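Local coordinates for protein glycosyl hydrolase, family 38 (Enterococcus faecalis, PDB 5KBP) that probably hydrolyses alpha-mannosidic linkages in carbohydrates as a family 38 glycoside hydrolase, with metal binding also expected, at residues A[313-318]-A[798-803]; A[325-330]-A[500-505]. All coordinates share one frame; numbering follows the deposited sequence.

Overall arrangement
Both contacts are made by one long helix, 304-332, of the alpha-mannosidase middle domain, and both join it to parts of the chain that come later. Contact 1 lies on its earlier turns, where 313-318 meets the loop that follows helix 789-799, at Gln800 and Ile801; contact 2 lies on its later turns, where 325-330 meets the start of strand 503-511. Their centres are 15 Å apart and their nearest atoms about 7 Å, so they do not touch. Along the chain contact 2 is nested inside the loop closed by contact 1. The first is polar and partly buried, the second apolar and buried. Neither lies at the annotated calcium-binding residues.

Contact 1. Residues A[313-318]-A[798-803]; sequences VQRQLE and SAQIPF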
loop_
_atom_site.group_PDB
_atom_site.type_symbol
_atom_site.label_atom_id
_atom_site.label_comp_id
_atom_site.label_asym_id
_atom_site.label_seq_id
_atom_site.Cartn_x
_atom_site.Cartn_y
_atom_site.Cartn_z
ATOM N N VAL A 313 11.809 8.245 7.206
ATOM C CA VAL A 313 12.402 7.170 6.414
ATOM C C VAL A 313 13.769 7.584 5.880
ATOM O O VAL A 313 14.693 6.765 5.802
ATOM C CB VAL A 313 11.446 6.761 5.278
ATOM C CG1 VAL A 313 12.076 5.688 4.400
ATOM C CG2 VAL A 313 10.124 6.272 5.849
ATOM N N GLN A 314 13.923 8.858 5.512
ATOM C CA GLN A 314 15.201 9.327 4.984
ATOM C C GLN A 314 16.291 9.273 6.048
ATOM O O GLN A 314 17.405 8.808 5.784
ATOM C CB GLN A 314 15.049 10.744 4.430
ATOM C CG GLN A 314 14.337 10.807 3.087
ATOM C CD GLN A 314 13.984 12.224 2.685
ATOM O OE1 GLN A 314 13.942 12.553 1.499
ATOM N NE2 GLN A 314 13.723 13.071 3.673
ATOM N N ARG A 315 15.988 9.744 7.261
ATOM C CA ARG A 315 16.950 9.633 8.354
ATOM C C ARG A 315 17.252 8.176 8.678
ATOM O O ARG A 315 18.389 7.832 9.020
ATOM C CB ARG A 315 16.424 10.355 9.593
ATOM C CG ARG A 315 16.171 11.838 9.385
ATOM C CD ARG A 315 17.462 12.586 9.118
ATOM N NE ARG A 315 17.262 13.706 8.205
ATOM C CZ ARG A 315 17.407 13.628 6.886
ATOM N NH1 ARG A 315 17.204 14.698 6.128
ATOM N NH2 ARG A 315 17.756 12.479 6.322
ATOM N N GLN A 316 16.245 7.306 8.567
ATOM C CA GLN A 316 16.443 5.890 8.855
ATOM C C GLN A 316 17.439 5.252 7.894
ATOM O O GLN A 316 18.195 4.357 8.287
ATOM C CB GLN A 316 15.102 5.155 8.799
ATOM C CG GLN A 316 15.187 3.661 9.056
ATOM C CD GLN A 316 15.573 3.341 10.484
ATOM O OE1 GLN A 316 15.121 3.996 11.422
ATOM N NE2 GLN A 316 16.419 2.333 10.657
ATOM N N LEU A 317 17.462 5.701 6.641
ATOM C CA LEU A 317 18.368 5.144 5.646
ATOM C C LEU A 317 19.713 5.865 5.622
ATOM O O LEU A 317 20.766 5.224 5.692
ATOM C CB LEU A 317 17.719 5.194 4.258
ATOM C CG LEU A 317 16.503 4.295 4.023
ATOM C CD1 LEU A 317 15.913 4.529 2.639
ATOM C CD2 LEU A 317 16.881 2.835 4.206
ATOM N N GLU A 318 19.693 7.197 5.531
ATOM C CA GLU A 318 20.934 7.947 5.353
ATOM C C GLU A 318 21.770 7.967 6.626
ATOM O O GLU A 318 22.999 7.847 6.570
ATOM C CB GLU A 318 20.624 9.377 4.909
ATOM C CG GLU A 318 19.705 9.483 3.708
ATOM C CD GLU A 318 19.086 10.860 3.577
ATOM O OE1 GLU A 318 19.472 11.760 4.353
ATOM O OE2 GLU A 318 18.209 11.041 2.707
ATOM N N SER A 798 21.658 17.218 14.043
ATOM C CA SER A 798 21.877 16.136 14.995
ATOM C C SER A 798 20.596 15.751 15.726
ATOM O O SER A 798 20.461 14.605 16.169
ATOM C CB SER A 798 22.959 16.540 15.996
ATOM O OG SER A 798 23.264 15.473 16.873
ATOM N N ALA A 799 19.651 16.686 15.860
ATOM C CA ALA A 799 18.413 16.383 16.572
ATOM C C ALA A 799 17.536 15.407 15.798
ATOM O O ALA A 799 16.738 14.680 16.402
ATOM C CB ALA A 799 17.647 17.674 16.862
ATOM N N GLN A 800 17.664 15.373 14.470
ATOM C CA GLN A 800 16.892 14.448 13.651
ATOM C C GLN A 800 17.462 13.036 13.644
ATOM O O GLN A 800 16.816 12.129 13.104
ATOM C CB GLN A 800 16.806 14.961 12.211
ATOM C CG GLN A 800 15.887 16.150 12.016
ATOM C CD GLN A 800 15.648 16.460 10.550
ATOM O OE1 GLN A 800 16.264 15.858 9.670
ATOM N NE2 GLN A 800 14.746 17.397 10.280
ATOM N N ILE A 801 18.639 12.825 14.222
ATOM C CA ILE A 801 19.304 11.526 14.175
ATOM C C ILE A 801 19.343 10.932 15.578
ATOM O O ILE A 801 20.217 11.296 16.376
ATOM C CB ILE A 801 20.720 11.654 13.590
ATOM C CG1 ILE A 801 20.676 12.399 12.254
ATOM C CG2 ILE A 801 21.353 10.282 13.422
ATOM C CD1 ILE A 801 22.041 12.707 11.680
ATOM N N PRO A 802 18.439 10.019 15.923
ATOM C CA PRO A 802 18.411 9.488 17.289
ATOM C C PRO A 802 19.582 8.553 17.558
ATOM O O PRO A 802 20.193 7.990 16.646
ATOM C CB PRO A 802 17.080 8.734 17.344
ATOM C CG PRO A 802 16.851 8.305 15.930
ATOM C CD PRO A 802 17.394 9.422 15.073
ATOM N N PHE A 803 19.889 8.398 18.844
ATOM C CA PHE A 803 20.903 7.438 19.257
ATOM C C PHE A 803 20.449 6.017 18.944
ATOM O O PHE A 803 19.254 5.710 18.924
ATOM C CB PHE A 803 21.196 7.567 20.755
ATOM C CG PHE A 803 22.311 8.523 21.082
ATOM C CD1 PHE A 803 23.614 8.237 20.711
ATOM C CD2 PHE A 803 22.059 9.695 21.776
ATOM C CE1 PHE A 803 24.643 9.109 21.012
ATOM C CE2 PHE A 803 23.087 10.570 22.084
ATOM C CZ PHE A 803 24.381 10.276 21.701
#
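Arg315 reaches across from helix 304-332 to Gln800, and its NE donates a hydrogen bond to Gln800 OE1 at 2.8 Å. The bond is nearly straight, with an N-H...O angle of 162°, and the oxygen sits at the edge of the guanidinium group, close to its plane. The guanidinium and amide planes are only 30° apart, although the chains carrying them meet at a slant.

Behind the polar ends the contact is thin. The methylene CD of Arg315 lies 4.0 Å from Gln800 CB and 4.5 Å from Ile801 CG1, so the buried isoleucine offers a light apolar backing. Arginine suits this place because its chain, bent at chi2 (-66°) and again at chi3, turns NE toward the loop while another nitrogen serves its own helix: NH2 forms a salt bridge with Glu318 OE1, one turn on, at 2.7 Å, though as a hydrogen bond this is weak in angle. NH2 also makes a weak hydrogen bond to Asn319 OD1. The carboxylate probably steadies the guanidinium.

A second shell holds both partners. Glu318 OE2 is hydrogen-bonded to Ser99 OG, and Gln800 NE2 donates to the backbone oxygen of Asn732, consistent with the amide being turned so that OE1 faces the arginine. Glutamine, with a donor and an acceptor on one head, can bridge two neighbours in this way.

The arrangement is an i to i+3 salt bridge along one helix, extended by an amide, and it joins the middle-domain helix to the link between helix 789-799 and strand 804-807.

Contact 2. Residues A[325-330]-A[500-505]; sequences AAMAYE and APFSWD
This is a buried apolar contact with a Met-aromatic component, in which Met327, on the later turns of helix 304-332, reaches Phe502 and Trp504 where strand 503-511 of an antiparallel sheet begins. The methionine carries the whole of the helix side. Its chain is fully stretched beyond CG (chi3 -175°), which helps it span the 9.2 Å between the CA atoms of Met327 and Phe502.

The methyl CE ends 3.7 Å from Phe502 CB and 3.8 Å from Phe502 CD1, touching the base of that side chain as the two run roughly at right angles. The sulfur meets the other aromatic: Met327 SD is 4.2 Å from Trp504 CZ3, and lies 87° off the normal of the six-membered ring, so it comes in at the edge. Trp504 takes chi1 of 65°, with CG between its backbone N and carbonyl carbon, and the indole runs back alongside the methionine in the opposing direction.

The strand side is held by backbone and side chain alike. Phe502, with positive phi, and Ser503 form a G1 beta bulge opposite Asn410. Ser503 OG donates to Ala500 O at 2.7 Å from above the carbonyl plane, probably bracing the turn into the strand. Trp504 NE1 donates to the backbone oxygen of Ala816, which helps fix the indole, while Leu390 of helix 362-393 also packs on Met327.

Methionine, long and flexible, suits a place where helix and sheet stand this far apart. With the polarisable sulfur at a ring edge, where the C-H groups carry slight positive charge, dispersion and a weak electrostatic attraction probably add to hydrophobic burial.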
loop_
_atom_site.group_PDB
_atom_site.type_symbol
_atom_site.label_atom_id
_atom_site.label_comp_id
_atom_site.label_asym_id
_atom_site.label_seq_id
_atom_site.Cartn_x
_atom_site.Cartn_y
_atom_site.Cartn_z
ATOM N N ALA A 325 25.593 -0.155 8.750
ATOM C CA ALA A 325 26.002 -1.211 7.831
ATOM C C ALA A 325 27.409 -0.979 7.299
ATOM O O ALA A 325 28.135 -1.944 7.034
ATOM C CB ALA A 325 25.007 -1.322 6.676
ATOM N N ALA A 326 27.810 0.286 7.133
ATOM C CA ALA A 326 29.170 0.573 6.693
ATOM C C ALA A 326 30.188 0.152 7.746
ATOM O O ALA A 326 31.274 -0.335 7.410
ATOM C CB ALA A 326 29.316 2.058 6.365
ATOM N N MET A 327 29.852 0.328 9.026
ATOM C CA MET A 327 30.737 -0.135 10.090
ATOM C C MET A 327 30.688 -1.651 10.228
ATOM O O MET A 327 31.716 -2.291 10.478
ATOM C CB MET A 327 30.366 0.529 11.417
ATOM C CG MET A 327 30.494 2.042 11.427
ATOM S SD MET A 327 30.047 2.743 13.027
ATOM C CE MET A 327 30.157 4.495 12.674
ATOM N N ALA A 328 29.502 -2.245 10.061
ATOM C CA ALA A 328 29.361 -3.691 10.193
ATOM C C ALA A 328 30.117 -4.450 9.111
ATOM O O ALA A 328 30.363 -5.651 9.269
ATOM C CB ALA A 328 27.883 -4.080 10.166
ATOM N N TYR A 329 30.481 -3.782 8.014
ATOM C CA TYR A 329 31.294 -4.427 6.990
ATOM C C TYR A 329 32.667 -4.812 7.527
ATOM O O TYR A 329 33.277 -5.771 7.040
ATOM C CB TYR A 329 31.430 -3.507 5.774
ATOM C CG TYR A 329 32.392 -4.009 4.721
ATOM C CD1 TYR A 329 31.968 -4.881 3.727
ATOM C CD2 TYR A 329 33.722 -3.607 4.717
ATOM C CE1 TYR A 329 32.843 -5.343 2.763
ATOM C CE2 TYR A 329 34.604 -4.064 3.756
ATOM C CZ TYR A 329 34.158 -4.932 2.781
ATOM O OH TYR A 329 35.033 -5.389 1.822
ATOM N N GLU A 330 33.163 -4.086 8.531
ATOM C CA GLU A 330 34.491 -4.365 9.061
ATOM C C GLU A 330 34.569 -5.748 9.698
ATOM O O GLU A 330 35.641 -6.360 9.714
ATOM C CB GLU A 330 34.877 -3.287 10.074
ATOM C CG GLU A 330 34.838 -1.863 9.526
ATOM C CD GLU A 330 36.023 -1.542 8.633
ATOM O OE1 GLU A 330 36.992 -2.329 8.630
ATOM O OE2 GLU A 330 35.988 -0.501 7.941
ATOM N N ALA A 500 31.561 11.535 20.643
ATOM C CA ALA A 500 32.318 11.751 19.421
ATOM C C ALA A 500 31.513 11.309 18.200
ATOM O O ALA A 500 30.704 10.380 18.281
ATOM C CB ALA A 500 33.643 10.993 19.474
ATOM N N PRO A 501 31.706 11.967 17.057
ATOM C CA PRO A 501 31.003 11.550 15.839
ATOM C C PRO A 501 31.411 10.149 15.404
ATOM O O PRO A 501 32.573 9.756 15.528
ATOM C CB PRO A 501 31.428 12.600 14.807
ATOM C CG PRO A 501 31.845 13.785 15.613
ATOM C CD PRO A 501 32.453 13.223 16.863
ATOM N N PHE A 502 30.431 9.406 14.883
ATOM C CA PHE A 502 30.603 8.049 14.370
ATOM C C PHE A 502 31.494 7.205 15.271
ATOM O O PHE A 502 32.595 6.803 14.879
ATOM C CB PHE A 502 31.145 8.083 12.942
ATOM C CG PHE A 502 30.170 8.648 11.951
ATOM C CD1 PHE A 502 28.988 7.985 11.668
ATOM C CD2 PHE A 502 30.426 9.847 11.317
ATOM C CE1 PHE A 502 28.085 8.509 10.763
ATOM C CE2 PHE A 502 29.530 10.374 10.409
ATOM C CZ PHE A 502 28.356 9.707 10.134
ATOM N N SER A 503 31.017 6.939 16.484
ATOM C CA SER A 503 31.733 6.147 17.468
ATOM C C SER A 503 30.716 5.314 18.236
ATOM O O SER A 503 29.505 5.415 18.011
ATOM C CB SER A 503 32.545 7.042 18.411
ATOM O OG SER A 503 31.702 7.965 19.079
ATOM N N TRP A 504 31.207 4.481 19.151
ATOM C CA TRP A 504 30.323 3.743 20.041
ATOM C C TRP A 504 30.966 3.608 21.412
ATOM O O TRP A 504 32.188 3.470 21.527
ATOM C CB TRP A 504 29.960 2.356 19.482
ATOM C CG TRP A 504 31.101 1.386 19.347
ATOM C CD1 TRP A 504 31.719 0.700 20.354
ATOM C CD2 TRP A 504 31.730 0.965 18.131
ATOM N NE1 TRP A 504 32.707 -0.105 19.841
ATOM C CE2 TRP A 504 32.733 0.038 18.478
ATOM C CE3 TRP A 504 31.550 1.290 16.783
ATOM C CZ2 TRP A 504 33.551 -0.569 17.527
ATOM C CZ3 TRP A 504 32.363 0.686 15.840
ATOM C CH2 TRP A 504 33.352 -0.232 16.217
ATOM N N ASP A 505 30.133 3.660 22.446
ATOM C CA ASP A 505 30.561 3.489 23.825
ATOM C C ASP A 505 29.778 2.348 24.456
ATOM O O ASP A 505 28.559 2.248 24.279
ATOM C CB ASP A 505 30.365 4.778 24.634
ATOM C CG ASP A 505 31.343 5.868 24.243
ATOM O OD1 ASP A 505 32.551 5.572 24.117
ATOM O OD2 ASP A 505 30.905 7.023 24.056
#